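Eukaryotic peptide chain release factor GTP-binding subunit (PDB 1R5B) is a eukaryotic translation release factor of the elongation-factor family, with a P-loop GTP-binding domain followed by two domains built of beta strands. Local coordinates at residues T363-I369 / I424-T430; M445-T449 / V459-V463. All blocks are in the same frame, centred on the assembly; numbering follows the deposited sequence.

Contact 1: T363-I369 / I424-T430; sequences TRFIAQI and IIAELET
Phe365 meets Leu428 because its CG is placed between its own backbone N and carbonyl carbon (chi1 63°), a rotation that folds the ring back over the neighbouring strand. CB of Leu428 then sits over one face of the ring, 3.9 Å from the centroid of Phe365 and 20° off the normal. This is a CH-pi contact displaced toward the rim, with CD2 of Leu428 adding its weight at CZ and CE2. Arg364 is turned the other way, with CG anti to the carbonyl carbon and the chain extended to NE, which lays it alongside Glu429.

Behind these side chains stands a strongly twisted antiparallel pairing of strands 364-369 and 426-430. Phe365 and Leu428 form a hydrogen-bonded pair joined in both directions: Leu428 N reaches Phe365 O at 2.7 Å, and Phe365 N reaches Leu428 O at a longer 3.3 Å. Ala367 N to Ala426 O (3.2 Å) and Thr430 N to Thr363 O (3.2 Å) extend the pairing on either side. A weak CA-H contact from Glu429 CA, 3.0 Å from Thr363 O, supplements the N-H bond at that oxygen.

Phe365, Ala367, Ala426 and Leu428 share a buried apolar side, where Phe397 of the adjoining edge strand and Val395 also touch Leu428. On the opposite face, Arg364 and Glu429 touch mainly through their CG methylenes, 3.7 Å apart. Their salt bridge, Arg364 NE to Glu429 OE2, is long at 3.9 Å, with the oxygen at the guanidinium edge and the two planes 67° apart. Arg364 also has a long, weak ion pair with Asp467, while Glu427 turns to Lys399. The chemistry therefore implies a pairing secured by backbone bonds and apolar burial, to which charge probably contributes little.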
ATOM      1  N   THR A 363       9.252 -21.864 -10.719  1.00 30.27           N
ATOM      2  CA  THR A 363      10.536 -22.344 -10.228  1.00 30.80           C
ATOM      3  C   THR A 363      11.690 -21.519 -10.796  1.00 31.62           C
ATOM      4  O   THR A 363      12.845 -21.799 -10.505  1.00 31.75           O
ATOM      5  CB  THR A 363      10.741 -23.834 -10.602  1.00 30.61           C
ATOM      6  OG1 THR A 363      10.453 -24.036 -11.992  1.00 30.54           O
ATOM      7  CG2 THR A 363       9.747 -24.726  -9.883  1.00 30.25           C
ATOM      8  N   ARG A 364      11.386 -20.508 -11.609  1.00 32.67           N
ATOM      9  CA  ARG A 364      12.423 -19.757 -12.325  1.00 33.54           C
ATOM     10  C   ARG A 364      12.156 -18.253 -12.348  1.00 33.69           C
ATOM     11  O   ARG A 364      11.112 -17.816 -12.817  1.00 33.88           O
ATOM     12  CB  ARG A 364      12.554 -20.285 -13.758  1.00 33.69           C
ATOM     13  CG  ARG A 364      13.039 -21.715 -13.822  1.00 34.74           C
ATOM     14  CD  ARG A 364      13.385 -22.208 -15.215  1.00 35.98           C
ATOM     15  NE  ARG A 364      13.455 -23.668 -15.263  1.00 37.25           N
ATOM     16  CZ  ARG A 364      12.408 -24.490 -15.403  1.00 38.40           C
ATOM     17  NH1 ARG A 364      11.173 -24.012 -15.514  1.00 38.43           N
ATOM     18  NH2 ARG A 364      12.602 -25.809 -15.446  1.00 38.94           N
ATOM     19  N   PHE A 365      13.119 -17.475 -11.856  1.00 34.02           N
ATOM     20  CA  PHE A 365      12.976 -16.020 -11.771  1.00 34.21           C
ATOM     21  C   PHE A 365      14.292 -15.268 -11.582  1.00 34.75           C
ATOM     22  O   PHE A 365      15.271 -15.818 -11.086  1.00 34.74           O
ATOM     23  CB  PHE A 365      12.062 -15.662 -10.603  1.00 34.03           C
ATOM     24  CG  PHE A 365      12.598 -16.062  -9.259  1.00 32.65           C
ATOM     25  CD1 PHE A 365      12.415 -17.342  -8.794  1.00 32.21           C
ATOM     26  CD2 PHE A 365      13.259 -15.151  -8.450  1.00 32.05           C
ATOM     27  CE1 PHE A 365      12.878 -17.715  -7.560  1.00 31.93           C
ATOM     28  CE2 PHE A 365      13.730 -15.530  -7.210  1.00 31.83           C
ATOM     29  CZ  PHE A 365      13.530 -16.821  -6.772  1.00 31.55           C
ATOM     30  N   ILE A 366      14.276 -13.983 -11.929  1.00 35.42           N
ATOM     31  CA  ILE A 366      15.428 -13.094 -11.764  1.00 35.82           C
ATOM     32  C   ILE A 366      15.294 -12.311 -10.452  1.00 36.09           C
ATOM     33  O   ILE A 366      14.182 -11.991 -10.044  1.00 36.26           O
ATOM     34  CB  ILE A 366      15.522 -12.155 -12.980  1.00 35.91           C
ATOM     35  CG1 ILE A 366      15.462 -12.978 -14.281  1.00 36.09           C
ATOM     36  CG2 ILE A 366      16.805 -11.332 -12.915  1.00 36.11           C
ATOM     37  CD1 ILE A 366      15.640 -12.174 -15.553  1.00 36.25           C
ATOM     38  N   ALA A 367      16.418 -12.006  -9.796  1.00 36.62           N
ATOM     39  CA  ALA A 367      16.400 -11.426  -8.439  1.00 36.81           C
ATOM     40  C   ALA A 367      17.656 -10.623  -8.036  1.00 37.23           C
ATOM     41  O   ALA A 367      18.779 -11.151  -8.068  1.00 36.66           O
ATOM     42  CB  ALA A 367      16.163 -12.528  -7.421  1.00 36.86           C
ATOM     43  N   GLN A 368      17.443  -9.357  -7.648  1.00 37.47           N
ATOM     44  CA  GLN A 368      18.483  -8.515  -7.069  1.00 37.70           C
ATOM     45  C   GLN A 368      18.719  -8.905  -5.621  1.00 37.85           C
ATOM     46  O   GLN A 368      17.760  -9.121  -4.890  1.00 37.43           O
ATOM     47  CB  GLN A 368      18.066  -7.044  -7.083  1.00 38.13           C
ATOM     48  CG  GLN A 368      18.015  -6.372  -8.453  1.00 38.55           C
ATOM     49  CD  GLN A 368      18.003  -4.847  -8.355  1.00 38.42           C
ATOM     50  OE1 GLN A 368      17.533  -4.167  -9.270  1.00 38.28           O
ATOM     51  NE2 GLN A 368      18.516  -4.312  -7.249  1.00 38.02           N
ATOM     52  N   ILE A 369      19.981  -8.922  -5.192  1.00 38.10           N
ATOM     53  CA  ILE A 369      20.350  -9.472  -3.882  1.00 38.43           C
ATOM     54  C   ILE A 369      21.492  -8.713  -3.200  1.00 38.46           C
ATOM     55  O   ILE A 369      22.122  -7.839  -3.796  1.00 38.31           O
ATOM     56  CB  ILE A 369      20.712 -10.981  -4.025  1.00 38.59           C
ATOM     57  CG1 ILE A 369      20.166 -11.816  -2.859  1.00 39.25           C
ATOM     58  CG2 ILE A 369      22.218 -11.190  -4.153  1.00 38.93           C
ATOM     59  CD1 ILE A 369      19.953 -13.298  -3.218  1.00 39.84           C
ATOM     60  N   ILE A 424      23.492  -8.358  -6.793  1.00 37.89           N
ATOM     61  CA  ILE A 424      23.235  -9.219  -7.978  1.00 38.31           C
ATOM     62  C   ILE A 424      22.037  -8.831  -8.878  1.00 38.53           C
ATOM     63  O   ILE A 424      21.140  -8.107  -8.461  1.00 38.58           O
ATOM     64  CB  ILE A 424      23.023 -10.697  -7.540  1.00 38.44           C
ATOM     65  CG1 ILE A 424      23.566 -11.676  -8.601  1.00 38.90           C
ATOM     66  CG2 ILE A 424      21.542 -10.949  -7.257  1.00 38.30           C
ATOM     67  CD1 ILE A 424      22.735 -12.985  -8.776  1.00 39.49           C
ATOM     68  N   ILE A 425      22.042  -9.338 -10.112  1.00 38.79           N
ATOM     69  CA  ILE A 425      20.827  -9.457 -10.939  1.00 39.08           C
ATOM     70  C   ILE A 425      20.910 -10.727 -11.824  1.00 39.28           C
ATOM     71  O   ILE A 425      21.516 -10.707 -12.897  1.00 39.52           O
ATOM     72  CB  ILE A 425      20.517  -8.108 -11.742  1.00 39.15           C
ATOM     73  CG1 ILE A 425      20.347  -8.295 -13.269  1.00 39.12           C
ATOM     74  CG2 ILE A 425      21.546  -7.015 -11.438  1.00 39.10           C
ATOM     75  CD1 ILE A 425      19.032  -8.958 -13.696  1.00 38.79           C
ATOM     76  N   ALA A 426      20.332 -11.839 -11.356  1.00 39.45           N
ATOM     77  CA  ALA A 426      20.450 -13.130 -12.066  1.00 39.41           C
ATOM     78  C   ALA A 426      19.380 -14.190 -11.753  1.00 39.49           C
ATOM     79  O   ALA A 426      18.606 -14.060 -10.798  1.00 39.33           O
ATOM     80  CB  ALA A 426      21.819 -13.715 -11.822  1.00 39.55           C
ATOM     81  N   GLU A 427      19.379 -15.253 -12.568  1.00 39.49           N
ATOM     82  CA  GLU A 427      18.382 -16.337 -12.492  1.00 39.32           C
ATOM     83  C   GLU A 427      18.504 -17.171 -11.218  1.00 38.96           C
ATOM     84  O   GLU A 427      19.606 -17.456 -10.745  1.00 38.80           O
ATOM     85  CB  GLU A 427      18.478 -17.284 -13.709  1.00 39.38           C
ATOM     86  CG  GLU A 427      17.430 -17.043 -14.792  1.00 39.84           C
ATOM     87  CD  GLU A 427      17.135 -18.277 -15.630  1.00 39.93           C
ATOM     88  OE1 GLU A 427      17.526 -18.303 -16.817  1.00 40.06           O
ATOM     89  OE2 GLU A 427      16.502 -19.220 -15.104  1.00 40.27           O
ATOM     90  N   LEU A 428      17.349 -17.567 -10.693  1.00 38.49           N
ATOM     91  CA  LEU A 428      17.258 -18.424  -9.519  1.00 38.20           C
ATOM     92  C   LEU A 428      16.290 -19.562  -9.812  1.00 37.69           C
ATOM     93  O   LEU A 428      15.477 -19.475 -10.730  1.00 37.70           O
ATOM     94  CB  LEU A 428      16.773 -17.641  -8.302  1.00 38.30           C
ATOM     95  CG  LEU A 428      17.865 -17.240  -7.309  1.00 38.75           C
ATOM     96  CD1 LEU A 428      18.844 -16.267  -7.973  1.00 39.38           C
ATOM     97  CD2 LEU A 428      17.263 -16.631  -6.028  1.00 39.03           C
ATOM     98  N   GLU A 429      16.388 -20.624  -9.020  1.00 37.01           N
ATOM     99  CA  GLU A 429      15.583 -21.813  -9.224  1.00 36.28           C
ATOM    100  C   GLU A 429      15.275 -22.480  -7.881  1.00 35.72           C
ATOM    101  O   GLU A 429      16.116 -22.473  -6.954  1.00 35.67           O
ATOM    102  CB  GLU A 429      16.299 -22.778 -10.184  1.00 36.55           C
ATOM    103  CG  GLU A 429      15.733 -22.783 -11.602  1.00 36.97           C
ATOM    104  CD  GLU A 429      16.378 -23.827 -12.505  1.00 37.27           C
ATOM    105  OE1 GLU A 429      16.349 -25.026 -12.155  1.00 37.54           O
ATOM    106  OE2 GLU A 429      16.916 -23.446 -13.570  1.00 37.53           O
ATOM    107  N   THR A 430      14.066 -23.055  -7.791  1.00 35.13           N
ATOM    108  CA  THR A 430      13.637 -23.845  -6.627  1.00 34.55           C
ATOM    109  C   THR A 430      13.369 -25.301  -7.005  1.00 34.09           C
ATOM    110  O   THR A 430      13.241 -25.616  -8.188  1.00 34.10           O
ATOM    111  CB  THR A 430      12.366 -23.252  -6.042  1.00 34.41           C
ATOM    112  OG1 THR A 430      11.429 -23.000  -7.097  1.00 34.00           O
ATOM    113  CG2 THR A 430      12.622 -21.886  -5.453  1.00 34.35           C
TER

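Contact 2: M445-T449 / V459-V463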
ATOM      1  N   MET A 445       5.078  -9.917  -1.916  1.00 33.31           N
ATOM      2  CA  MET A 445       5.126 -11.139  -2.718  1.00 32.99           C
ATOM      3  C   MET A 445       6.441 -11.288  -3.501  1.00 33.59           C
ATOM      4  O   MET A 445       6.723 -12.359  -4.048  1.00 33.44           O
ATOM      5  CB  MET A 445       3.940 -11.204  -3.690  1.00 32.40           C
ATOM      6  CG  MET A 445       2.557 -11.201  -3.028  1.00 29.90           C
ATOM      7  SD  MET A 445       2.396 -12.198  -1.586  1.00 20.84           S
ATOM      8  CE  MET A 445       2.469 -13.704  -2.290  1.00 22.24           C
ATOM      9  N   GLY A 446       7.232 -10.217  -3.556  1.00 33.73           N
ATOM     10  CA  GLY A 446       8.527 -10.244  -4.222  1.00 33.85           C
ATOM     11  C   GLY A 446       9.737  -9.947  -3.344  1.00 34.04           C
ATOM     12  O   GLY A 446      10.839  -9.859  -3.856  1.00 34.23           O
ATOM     13  N   ARG A 447       9.545  -9.812  -2.034  1.00 34.33           N
ATOM     14  CA  ARG A 447      10.630  -9.465  -1.115  1.00 34.66           C
ATOM     15  C   ARG A 447      11.098 -10.691  -0.321  1.00 34.99           C
ATOM     16  O   ARG A 447      10.274 -11.353   0.298  1.00 34.70           O
ATOM     17  CB  ARG A 447      10.136  -8.380  -0.155  1.00 34.73           C
ATOM     18  CG  ARG A 447      11.099  -8.006   0.952  1.00 34.88           C
ATOM     19  CD  ARG A 447      10.849  -6.612   1.535  1.00 34.96           C
ATOM     20  NE  ARG A 447      11.587  -6.361   2.775  1.00 35.04           N
ATOM     21  CZ  ARG A 447      11.561  -5.209   3.452  1.00 35.36           C
ATOM     22  NH1 ARG A 447      10.843  -4.181   3.012  1.00 35.15           N
ATOM     23  NH2 ARG A 447      12.271  -5.076   4.567  1.00 35.88           N
ATOM     24  N   PHE A 448      12.410 -10.973  -0.306  1.00 35.35           N
ATOM     25  CA  PHE A 448      12.936 -12.188   0.345  1.00 35.46           C
ATOM     26  C   PHE A 448      14.283 -12.085   1.106  1.00 35.96           C
ATOM     27  O   PHE A 448      15.138 -11.252   0.793  1.00 35.95           O
ATOM     28  CB  PHE A 448      12.991 -13.335  -0.660  1.00 35.12           C
ATOM     29  CG  PHE A 448      13.841 -13.071  -1.857  1.00 35.18           C
ATOM     30  CD1 PHE A 448      15.204 -13.363  -1.824  1.00 35.23           C
ATOM     31  CD2 PHE A 448      13.283 -12.603  -3.041  1.00 34.16           C
ATOM     32  CE1 PHE A 448      15.993 -13.162  -2.937  1.00 34.91           C
ATOM     33  CE2 PHE A 448      14.074 -12.402  -4.165  1.00 34.07           C
ATOM     34  CZ  PHE A 448      15.434 -12.682  -4.106  1.00 34.69           C
ATOM     35  N   THR A 449      14.440 -12.949   2.115  1.00 36.33           N
ATOM     36  CA  THR A 449      15.687 -13.074   2.877  1.00 36.74           C
ATOM     37  C   THR A 449      16.225 -14.526   2.891  1.00 36.78           C
ATOM     38  O   THR A 449      15.461 -15.483   3.044  1.00 36.91           O
ATOM     39  CB  THR A 449      15.508 -12.550   4.337  1.00 36.94           C
ATOM     40  OG1 THR A 449      15.200 -13.628   5.233  1.00 37.54           O
ATOM     41  CG2 THR A 449      14.309 -11.638   4.471  1.00 36.86           C
ATOM     42  N   VAL A 459      19.631 -10.610   1.212  1.00 33.63           N
ATOM     43  CA  VAL A 459      18.289 -10.053   1.039  1.00 33.37           C
ATOM     44  C   VAL A 459      18.108  -9.657  -0.416  1.00 33.30           C
ATOM     45  O   VAL A 459      19.055  -9.230  -1.075  1.00 32.91           O
ATOM     46  CB  VAL A 459      18.019  -8.810   1.938  1.00 33.37           C
ATOM     47  CG1 VAL A 459      17.655  -9.225   3.363  1.00 33.07           C
ATOM     48  CG2 VAL A 459      19.200  -7.843   1.937  1.00 33.53           C
ATOM     49  N   GLY A 460      16.883  -9.784  -0.911  1.00 33.46           N
ATOM     50  CA  GLY A 460      16.626  -9.544  -2.314  1.00 33.57           C
ATOM     51  C   GLY A 460      15.170  -9.384  -2.687  1.00 33.75           C
ATOM     52  O   GLY A 460      14.277  -9.707  -1.913  1.00 33.80           O
ATOM     53  N   LYS A 461      14.954  -8.859  -3.889  1.00 33.75           N
ATOM     54  CA  LYS A 461      13.634  -8.741  -4.477  1.00 33.72           C
ATOM     55  C   LYS A 461      13.619  -9.398  -5.847  1.00 33.74           C
ATOM     56  O   LYS A 461      14.653  -9.449  -6.502  1.00 33.80           O
ATOM     57  CB  LYS A 461      13.242  -7.270  -4.598  1.00 33.79           C
ATOM     58  CG  LYS A 461      14.089  -6.439  -5.560  1.00 33.49           C
ATOM     59  CD  LYS A 461      14.336  -5.034  -5.009  1.00 32.78           C
ATOM     60  CE  LYS A 461      15.409  -4.280  -5.792  1.00 32.41           C
ATOM     61  NZ  LYS A 461      15.011  -2.865  -6.057  1.00 31.59           N
ATOM     62  N   VAL A 462      12.451  -9.877  -6.286  1.00 33.41           N
ATOM     63  CA  VAL A 462      12.336 -10.540  -7.587  1.00 33.34           C
ATOM     64  C   VAL A 462      11.930  -9.508  -8.624  1.00 33.36           C
ATOM     65  O   VAL A 462      11.127  -8.647  -8.322  1.00 33.14           O
ATOM     66  CB  VAL A 462      11.359 -11.791  -7.583  1.00 33.40           C
ATOM     67  CG1 VAL A 462      10.699 -12.020  -6.232  1.00 32.86           C
ATOM     68  CG2 VAL A 462      10.319 -11.724  -8.710  1.00 33.07           C
ATOM     69  N   VAL A 463      12.496  -9.591  -9.831  1.00 33.71           N
ATOM     70  CA  VAL A 463      12.281  -8.583 -10.882  1.00 34.08           C
ATOM     71  C   VAL A 463      11.617  -9.119 -12.143  1.00 34.42           C
ATOM     72  O   VAL A 463      11.146  -8.343 -12.979  1.00 34.06           O
ATOM     73  CB  VAL A 463      13.618  -7.858 -11.271  1.00 34.33           C
ATOM     74  CG1 VAL A 463      14.654  -8.831 -11.807  1.00 34.30           C
ATOM     75  CG2 VAL A 463      13.375  -6.714 -12.265  1.00 34.70           C
TER
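Phe448 and Gly460 are paired across a beta hairpin, formed by strands 447-451 and 457-466 in the antiparallel sheet of the C-terminal, elongation-factor-like beta domain. The pair illustrates a recurrent cross-strand arrangement in which an aromatic ring rests on a glycine backbone.

The backbone bonds come first. Phe448 and Gly460 are a hydrogen-bonded pair, with Phe448 N donating to Gly460 O at 2.8 Å and Gly460 N donating to Phe448 O at the same 2.8 Å. Two residues along the chain from each member of this pair, where a short, weakly bonded helical turn gives way to the strand, Val462 N binds Gly446 O at 2.9 Å, within the carbonyl plane. The CA of Lys461, 3.1 Å from Gly446 O, adds a CA-H contact to that same oxygen.

Aromatic packing follows. The ring of Phe448 leans across the partner strand, its CG between backbone N and carbonyl carbon (chi1 59°), and lies flat against Gly460. CA of Gly460 stands 3.9 Å from the centroid of the Phe448 ring, 20° off the normal, a CH-pi contact made possible by the missing side chain. Gly460 O is over the same ring, offset toward the rim.

The other face of the hairpin, shared by Arg447, Thr449, Val459 and Lys461, carries the charged side chains. Arg447 forms a cation-pi pair with Tyr39, and Lys461 NZ is hydrogen-bonded to Met38 O, so this face meets the N-terminal part of the chain. Between the strands here, Thr449 CB merely brushes Val459 CG1.

Near the helix end, a further apolar contact comes from Val462, whose CG1 lies 4.0 Å from CE2 of Phe448.

Contacts 1 and 2 hold successive parts of one antiparallel sheet, in the order 447-451, 457-466, 364-371, 426-430. They are stitched together by the central pair, where Ile366 O and Val463 N, 2.9 Å apart, probably form a hydrogen bond, as do Gln368 O and Lys461 N. Contact 2 is buried, and contact 1, farther from the chain's centre, only partly so. Both carry their charged side chains on partly exposed faces, but Arg364 and Glu429 of contact 1 pair across the strands, weakly, while those of contact 2 find partners outside the hairpin. On the apolar side the contacts merge, with Ala367 CB packing on Phe448 CZ.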